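Local coordinates for GIL01 gp7 (Bacillus phage pGIL01, PDB 6N7O), which probably binds and inhibits the host LexA repressor as a small dimeric phage protein, at residues D5-L8 and D9-E13; Q20-K24 and S25-D29. One frame throughout, in Å; residues are numbered along the deposited sequence. Where two conformers were deposited one is given.

Contact 1 (D5-L8 and D9-E13); sequences DKLL and DFIIE
The carbonyl oxygen of Asp5 takes two donors: the amide of Asp9, at 2.9 Å from Asp9 N to Asp5 O, and a water. The same water also gives a proton to the Asp9 carboxylate, 2.7 Å from its oxygen to OD1, and so ties a backbone acceptor to a side chain one turn later. Asp9 can close this bridge because its chi1 of -79° sets CG beside its own backbone N and folds the carboxylate back along the preceding turn. A short, charged aspartate is consistent with this exposed face, where its carboxylate can share a water with the main chain.

Three more helical bonds follow, from Phe10 N to Lys6 O, Ile11 N to Leu7 O and Ile12 N to Leu8 O, the last 2.9 Å long. Beside them the apolar contacts are light. The CD1 methyl of Ile11 reaches back to two leucines, lying 4.2 Å from Leu7 CG and 4.1 Å from Leu8 CD2, and the Leu8 and Ile11 side chains pass each other at a slant. The Phe10 ring leads away from residues 5-8, with Glu13 OE2, salt-bridged to Arg30, in plane at its edge.

Leu7, Phe10 and Ile11 thus make the buried apolar side of helix 2-16, while Asp5, Lys6 and Asp9 lie on its exposed, polar side. In the same chain Leu7 packs on Val34 and Phe10 on Arg30 and Leu31 of helix 24-34. Leu7 and Leu8 also meet Thr35, and Phe10 and Ile11 meet Leu31, of the second subunit, so this helix faces both its partner helix and the dimer interface.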
ATOM      1  N   ASP A   5      -1.772  -1.060 -12.151  1.00 23.91           N
ATOM      2  CA  ASP A   5      -3.034  -0.334 -12.193  1.00 23.26           C
ATOM      3  C   ASP A   5      -3.776  -0.458 -10.868  1.00 20.84           C
ATOM      4  O   ASP A   5      -4.362   0.514 -10.381  1.00 25.41           O
ATOM      5  CB  ASP A   5      -3.900  -0.835 -13.353  1.00 31.65           C
ATOM      6  CG  ASP A   5      -3.328  -0.456 -14.729  1.00 61.53           C
ATOM      7  OD1 ASP A   5      -2.586   0.550 -14.831  1.00 43.36           O
ATOM      8  OD2 ASP A   5      -3.627  -1.168 -15.716  1.00 57.17           O
ATOM      9  N   LYS A   6      -3.740  -1.646 -10.255  1.00 18.01           N
ATOM     10  CA  LYS A   6      -4.375  -1.808  -8.949  1.00 18.33           C
ATOM     11  C   LYS A   6      -3.675  -0.968  -7.897  1.00 23.69           C
ATOM     12  O   LYS A   6      -4.323  -0.412  -7.001  1.00 18.75           O
ATOM     13  CB  LYS A   6      -4.370  -3.276  -8.524  1.00 20.34           C
ATOM     14  CG  LYS A   6      -5.249  -4.190  -9.329  1.00 26.07           C
ATOM     15  CD  LYS A   6      -5.077  -5.614  -8.830  1.00 25.42           C
ATOM     16  CE  LYS A   6      -6.001  -6.572  -9.533  1.00 35.91           C
ATOM     17  NZ  LYS A   6      -5.923  -7.912  -8.891  1.00 36.53           N
ATOM     18  N   LEU A   7      -2.347  -0.878  -7.973  1.00 17.27           N
ATOM     19  CA  LEU A   7      -1.627  -0.041  -7.021  1.00 17.53           C
ATOM     20  C   LEU A   7      -2.025   1.418  -7.181  1.00 18.23           C
ATOM     21  O   LEU A   7      -2.322   2.101  -6.198  1.00 17.00           O
ATOM     22  CB  LEU A   7      -0.118  -0.224  -7.197  1.00 16.42           C
ATOM     23  CG  LEU A   7       0.761   0.641  -6.284  1.00 16.97           C
ATOM     24  CD1 LEU A   7       0.464   0.344  -4.802  1.00 21.32           C
ATOM     25  CD2 LEU A   7       2.246   0.408  -6.587  1.00 21.49           C
ATOM     26  N   LEU A   8      -2.046   1.916  -8.421  1.00 18.96           N
ATOM     27  CA  LEU A   8      -2.455   3.298  -8.644  1.00 18.05           C
ATOM     28  C   LEU A   8      -3.884   3.544  -8.159  1.00 19.98           C
ATOM     29  O   LEU A   8      -4.171   4.599  -7.580  1.00 16.96           O
ATOM     30  CB  LEU A   8      -2.303   3.651 -10.121  1.00 18.04           C
ATOM     31  CG  LEU A   8      -0.851   3.967 -10.506  1.00 21.96           C
ATOM     32  CD1 LEU A   8      -0.662   4.124 -12.004  1.00 21.15           C
ATOM     33  CD2 LEU A   8      -0.348   5.220  -9.774  1.00 22.75           C
ATOM     34  N   ASP A   9      -4.788   2.581  -8.361  1.00 19.84           N
ATOM     35  CA  ASP A   9      -6.150   2.774  -7.863  1.00 23.62           C
ATOM     36  C   ASP A   9      -6.199   2.819  -6.338  1.00 16.10           C
ATOM     37  O   ASP A   9      -7.022   3.552  -5.770  1.00 16.95           O
ATOM     38  CB  ASP A   9      -7.089   1.691  -8.411  1.00 20.59           C
ATOM     39  CG  ASP A   9      -7.516   1.966  -9.854  1.00 26.79           C
ATOM     40  OD1 ASP A   9      -7.311   3.098 -10.338  1.00 25.72           O
ATOM     41  OD2 ASP A   9      -8.061   1.056 -10.512  1.00 33.95           O
ATOM     42  N   PHE A  10      -5.326   2.066  -5.648  1.00 14.97           N
ATOM     43  CA  PHE A  10      -5.268   2.182  -4.195  1.00 17.52           C
ATOM     44  C   PHE A  10      -4.730   3.544  -3.791  1.00 19.46           C
ATOM     45  O   PHE A  10      -5.256   4.171  -2.865  1.00 16.56           O
ATOM     46  CB  PHE A  10      -4.411   1.056  -3.601  1.00 17.17           C
ATOM     47  CG  PHE A  10      -4.316   1.083  -2.095  1.00 17.22           C
ATOM     48  CD1 PHE A  10      -5.429   1.368  -1.311  1.00 17.25           C
ATOM     49  CD2 PHE A  10      -3.116   0.794  -1.458  1.00 14.39           C
ATOM     50  CE1 PHE A  10      -5.341   1.363   0.076  1.00 15.05           C
ATOM     51  CE2 PHE A  10      -3.023   0.782  -0.073  1.00 17.99           C
ATOM     52  CZ  PHE A  10      -4.129   1.080   0.701  1.00 18.78           C
ATOM     53  N   ILE A  11      -3.708   4.039  -4.495  1.00 13.67           N
ATOM     54  CA  ILE A  11      -3.210   5.385  -4.223  1.00 13.86           C
ATOM     55  C   ILE A  11      -4.324   6.414  -4.390  1.00 14.62           C
ATOM     56  O   ILE A  11      -4.447   7.357  -3.592  1.00 18.60           O
ATOM     57  CB  ILE A  11      -2.006   5.698  -5.129  1.00 17.72           C
ATOM     58  CG1 ILE A  11      -0.813   4.833  -4.729  1.00 17.48           C
ATOM     59  CG2 ILE A  11      -1.628   7.166  -5.049  1.00 19.67           C
ATOM     60  CD1 ILE A  11       0.316   4.835  -5.763  1.00 16.71           C
ATOM     61  N   ILE A  12      -5.147   6.261  -5.428  1.00 16.39           N
ATOM     62  CA  ILE A  12      -6.266   7.183  -5.629  1.00 14.39           C
ATOM     63  C   ILE A  12      -7.260   7.064  -4.478  1.00 14.96           C
ATOM     64  O   ILE A  12      -7.762   8.076  -3.966  1.00 16.66           O
ATOM     65  CB  ILE A  12      -6.939   6.923  -6.989  1.00 16.62           C
ATOM     66  CG1 ILE A  12      -5.970   7.239  -8.124  1.00 18.95           C
ATOM     67  CG2 ILE A  12      -8.217   7.774  -7.147  1.00 16.93           C
ATOM     68  CD1 ILE A  12      -6.424   6.717  -9.443  1.00 19.88           C
ATOM     69  N   GLU A  13      -7.564   5.828  -4.060  1.00 18.29           N
ATOM     70  CA  GLU A  13      -8.468   5.629  -2.930  1.00 13.90           C
ATOM     71  C   GLU A  13      -7.983   6.362  -1.684  1.00 18.80           C
ATOM     72  O   GLU A  13      -8.787   6.952  -0.957  1.00 17.75           O
ATOM     73  CB  GLU A  13      -8.641   4.132  -2.640  1.00 16.02           C
ATOM     74  CG  GLU A  13      -9.601   3.860  -1.495  1.00 17.15           C
ATOM     75  CD  GLU A  13      -9.613   2.394  -1.045  1.00 22.27           C
ATOM     76  OE1 GLU A  13     -10.290   2.106  -0.049  1.00 25.43           O
ATOM     77  OE2 GLU A  13      -8.953   1.539  -1.687  1.00 18.77           O
TER
HETATM   78  O   HOH W   1      -5.301   2.959 -12.201  1.00 39.34           O

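Contact 2 (Q20-K24 and S25-D29)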
ATOM      1  N   GLN A  20      -6.468  11.984   7.585  1.00 22.33           N
ATOM      2  CA  GLN A  20      -5.047  12.271   7.739  1.00 19.43           C
ATOM      3  C   GLN A  20      -4.234  11.057   8.163  1.00 20.29           C
ATOM      4  O   GLN A  20      -3.035  10.987   7.867  1.00 22.77           O
ATOM      5  CB  GLN A  20      -4.868  13.384   8.760  1.00 28.13           C
ATOM      6  CG  GLN A  20      -5.186  14.724   8.158  1.00 46.52           C
ATOM      7  CD  GLN A  20      -4.241  15.041   7.026  1.00 72.12           C
ATOM      8  OE1 GLN A  20      -4.622  15.025   5.852  1.00 69.39           O
ATOM      9  NE2 GLN A  20      -2.985  15.302   7.376  1.00 40.91           N
ATOM     10  N   VAL A  21      -4.849  10.130   8.898  1.00 19.34           N
ATOM     11  CA  VAL A  21      -4.245   8.862   9.268  1.00 15.42           C
ATOM     12  C   VAL A  21      -5.209   7.771   8.838  1.00 20.33           C
ATOM     13  O   VAL A  21      -6.413   7.993   8.691  1.00 24.50           O
ATOM     14  CB  VAL A  21      -3.929   8.741  10.781  1.00 22.95           C
ATOM     15  CG1 VAL A  21      -3.002   9.867  11.230  1.00 23.60           C
ATOM     16  CG2 VAL A  21      -5.206   8.733  11.593  1.00 24.89           C
ATOM     17  N   VAL A  22      -4.670   6.579   8.623  1.00 21.53           N
ATOM     18  CA  VAL A  22      -5.474   5.462   8.146  1.00 20.22           C
ATOM     19  C   VAL A  22      -5.108   4.221   8.936  1.00 18.16           C
ATOM     20  O   VAL A  22      -3.996   4.095   9.457  1.00 19.34           O
ATOM     21  CB  VAL A  22      -5.289   5.193   6.645  1.00 21.06           C
ATOM     22  CG1 VAL A  22      -5.908   6.326   5.839  1.00 32.10           C
ATOM     23  CG2 VAL A  22      -3.807   5.026   6.318  1.00 16.75           C
ATOM     24  N   SER A  23      -6.059   3.297   9.005  1.00 21.00           N
ATOM     25  CA  SER A  23      -5.842   2.048   9.714  1.00 20.16           C
ATOM     26  C   SER A  23      -4.717   1.258   9.055  1.00 17.71           C
ATOM     27  O   SER A  23      -4.756   0.990   7.854  1.00 16.70           O
ATOM     28  CB  SER A  23      -7.142   1.232   9.738  1.00 22.15           C
ATOM     29  OG  SER A  23      -6.904  -0.153   9.932  1.00 23.81           O
ATOM     30  N   LYS A  24      -3.720   0.865   9.854  1.00 18.06           N
ATOM     31  CA  LYS A  24      -2.615   0.085   9.307  1.00 20.17           C
ATOM     32  C   LYS A  24      -3.101  -1.266   8.794  1.00 16.81           C
ATOM     33  O   LYS A  24      -2.670  -1.734   7.734  1.00 17.77           O
ATOM     34  CB  LYS A  24      -1.534  -0.109  10.372  1.00 16.13           C
ATOM     35  CG  LYS A  24      -0.184  -0.584   9.844  1.00 18.88           C
ATOM     36  CD  LYS A  24       0.784  -0.890  10.976  1.00 21.63           C
ATOM     37  CE  LYS A  24       0.524  -2.258  11.618  1.00 21.10           C
ATOM     38  NZ  LYS A  24       1.394  -2.527  12.771  1.00 21.82           N
ATOM     39  N   SER A  25      -3.982  -1.919   9.554  1.00 17.98           N
ATOM     40  CA  SER A  25      -4.514  -3.201   9.106  0.54 23.25           C
ATOM     41  C   SER A  25      -5.226  -3.065   7.763  1.00 22.49           C
ATOM     42  O   SER A  25      -5.127  -3.958   6.911  1.00 17.77           O
ATOM     43  CB  SER A  25      -5.455  -3.777  10.161  0.54 26.25           C
ATOM     44  OG  SER A  25      -6.553  -2.913  10.360  0.54 21.99           O
ATOM     45  N   TYR A  26      -5.942  -1.953   7.550  1.00 19.08           N
ATOM     46  CA  TYR A  26      -6.596  -1.738   6.263  1.00 18.12           C
ATOM     47  C   TYR A  26      -5.576  -1.596   5.137  1.00 17.65           C
ATOM     48  O   TYR A  26      -5.756  -2.171   4.057  1.00 18.53           O
ATOM     49  CB  TYR A  26      -7.494  -0.502   6.299  1.00 19.68           C
ATOM     50  CG  TYR A  26      -8.249  -0.327   4.998  1.00 21.66           C
ATOM     51  CD1 TYR A  26      -9.223  -1.238   4.626  1.00 23.54           C
ATOM     52  CD2 TYR A  26      -7.972   0.725   4.137  1.00 25.97           C
ATOM     53  CE1 TYR A  26      -9.918  -1.106   3.437  1.00 24.29           C
ATOM     54  CE2 TYR A  26      -8.664   0.873   2.940  1.00 21.01           C
ATOM     55  CZ  TYR A  26      -9.641  -0.048   2.596  1.00 29.35           C
ATOM     56  OH  TYR A  26     -10.351   0.075   1.417  1.00 29.05           O
ATOM     57  N   VAL A  27      -4.523  -0.798   5.354  1.00 14.50           N
ATOM     58  CA  VAL A  27      -3.486  -0.646   4.329  1.00 13.47           C
ATOM     59  C   VAL A  27      -2.890  -2.005   3.985  1.00 17.16           C
ATOM     60  O   VAL A  27      -2.709  -2.349   2.813  1.00 17.47           O
ATOM     61  CB  VAL A  27      -2.396   0.343   4.789  1.00 15.85           C
ATOM     62  CG1 VAL A  27      -1.215   0.362   3.831  1.00 15.68           C
ATOM     63  CG2 VAL A  27      -2.977   1.758   4.932  1.00 16.53           C
ATOM     64  N   ILE A  28      -2.583  -2.799   5.007  1.00 15.48           N
ATOM     65  CA  ILE A  28      -2.008  -4.120   4.763  1.00 16.17           C
ATOM     66  C   ILE A  28      -2.981  -4.988   3.974  1.00 21.46           C
ATOM     67  O   ILE A  28      -2.598  -5.644   2.999  1.00 19.58           O
ATOM     68  CB  ILE A  28      -1.627  -4.776   6.098  1.00 16.55           C
ATOM     69  CG1 ILE A  28      -0.408  -4.062   6.701  1.00 17.41           C
ATOM     70  CG2 ILE A  28      -1.409  -6.285   5.914  1.00 15.22           C
ATOM     71  CD1 ILE A  28      -0.086  -4.512   8.118  1.00 20.73           C
ATOM     72  N   ASP A  29      -4.253  -5.009   4.387  1.00 16.60           N
ATOM     73  CA  ASP A  29      -5.252  -5.793   3.661  1.00 17.83           C
ATOM     74  C   ASP A  29      -5.292  -5.393   2.191  1.00 19.14           C
ATOM     75  O   ASP A  29      -5.320  -6.252   1.307  1.00 17.79           O
ATOM     76  CB  ASP A  29      -6.638  -5.620   4.280  1.00 17.04           C
ATOM     77  CG  ASP A  29      -6.825  -6.422   5.562  1.00 44.00           C
ATOM     78  OD1 ASP A  29      -5.952  -7.246   5.908  1.00 33.74           O
ATOM     79  OD2 ASP A  29      -7.867  -6.229   6.226  1.00 34.80           O
TER
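The backbone amide of Tyr26 bonds to the hydroxyl of Ser23, 3.1 Å from Tyr26 N to Ser23 OG and fairly straight, with an N-H...O angle of 159°. It forms because Ser23 OG points away from its own backbone N (chi1 157°), which carries the oxygen over the first turn of the helix. A small hydroxyl suits this place, since it can accept from an amide that has no earlier turn to bond to. In one of its two conformers Ser25 brings its OG within 2.8 Å of Ser23 OG, its proton not settled.

The main chain takes over from there: Val27 N binds Ser23 O at 3.1 Å and Ile28 N binds Lys24 O at 2.9 Å. The Lys24 side chain, bent at chi3 (79°), sends NZ to the carbonyl of Lys19 of the second subunit, while Tyr26 OH probably hydrogen-bonds to Glu13 of its own chain.

Further in, Val22 and Val27 meet through their CG2 methyls, 3.6 Å apart, the side chains crossing at about a right angle. Beta-branched Val22 suits an extended strand; Val27 offers a short, apolar side chain to the buried side of the helix. Val22 and Ser23 pair antiparallel with a strand of the second subunit, and Val27 packs on Leu14 of that subunit. Where strand 21-23 turns into helix 24-34, Ser23 thus makes a serine N-cap, ending an intersubunit beta strand and starting a helix.

In the fold
Contacts 1 and 2 lie in series along the chain, their centres about 14 Å apart on opposite sides of the chain's centre. Both are partly buried and touch the second subunit, but contact 1 is the more central, its centre about 6 Å from that of the chain against about 9 Å, with three buried residues (Leu7, Phe10, Ile11) against two (Val22, Val27). The first is a stretch inside helix 2-16, where regular backbone bonds dominate and side chains divide into polar and apolar faces; the second is the start of helix 24-34, where a hydroxyl does the work of a missing turn. Glu13 with Tyr26, and Phe10 packing on Val27, join them.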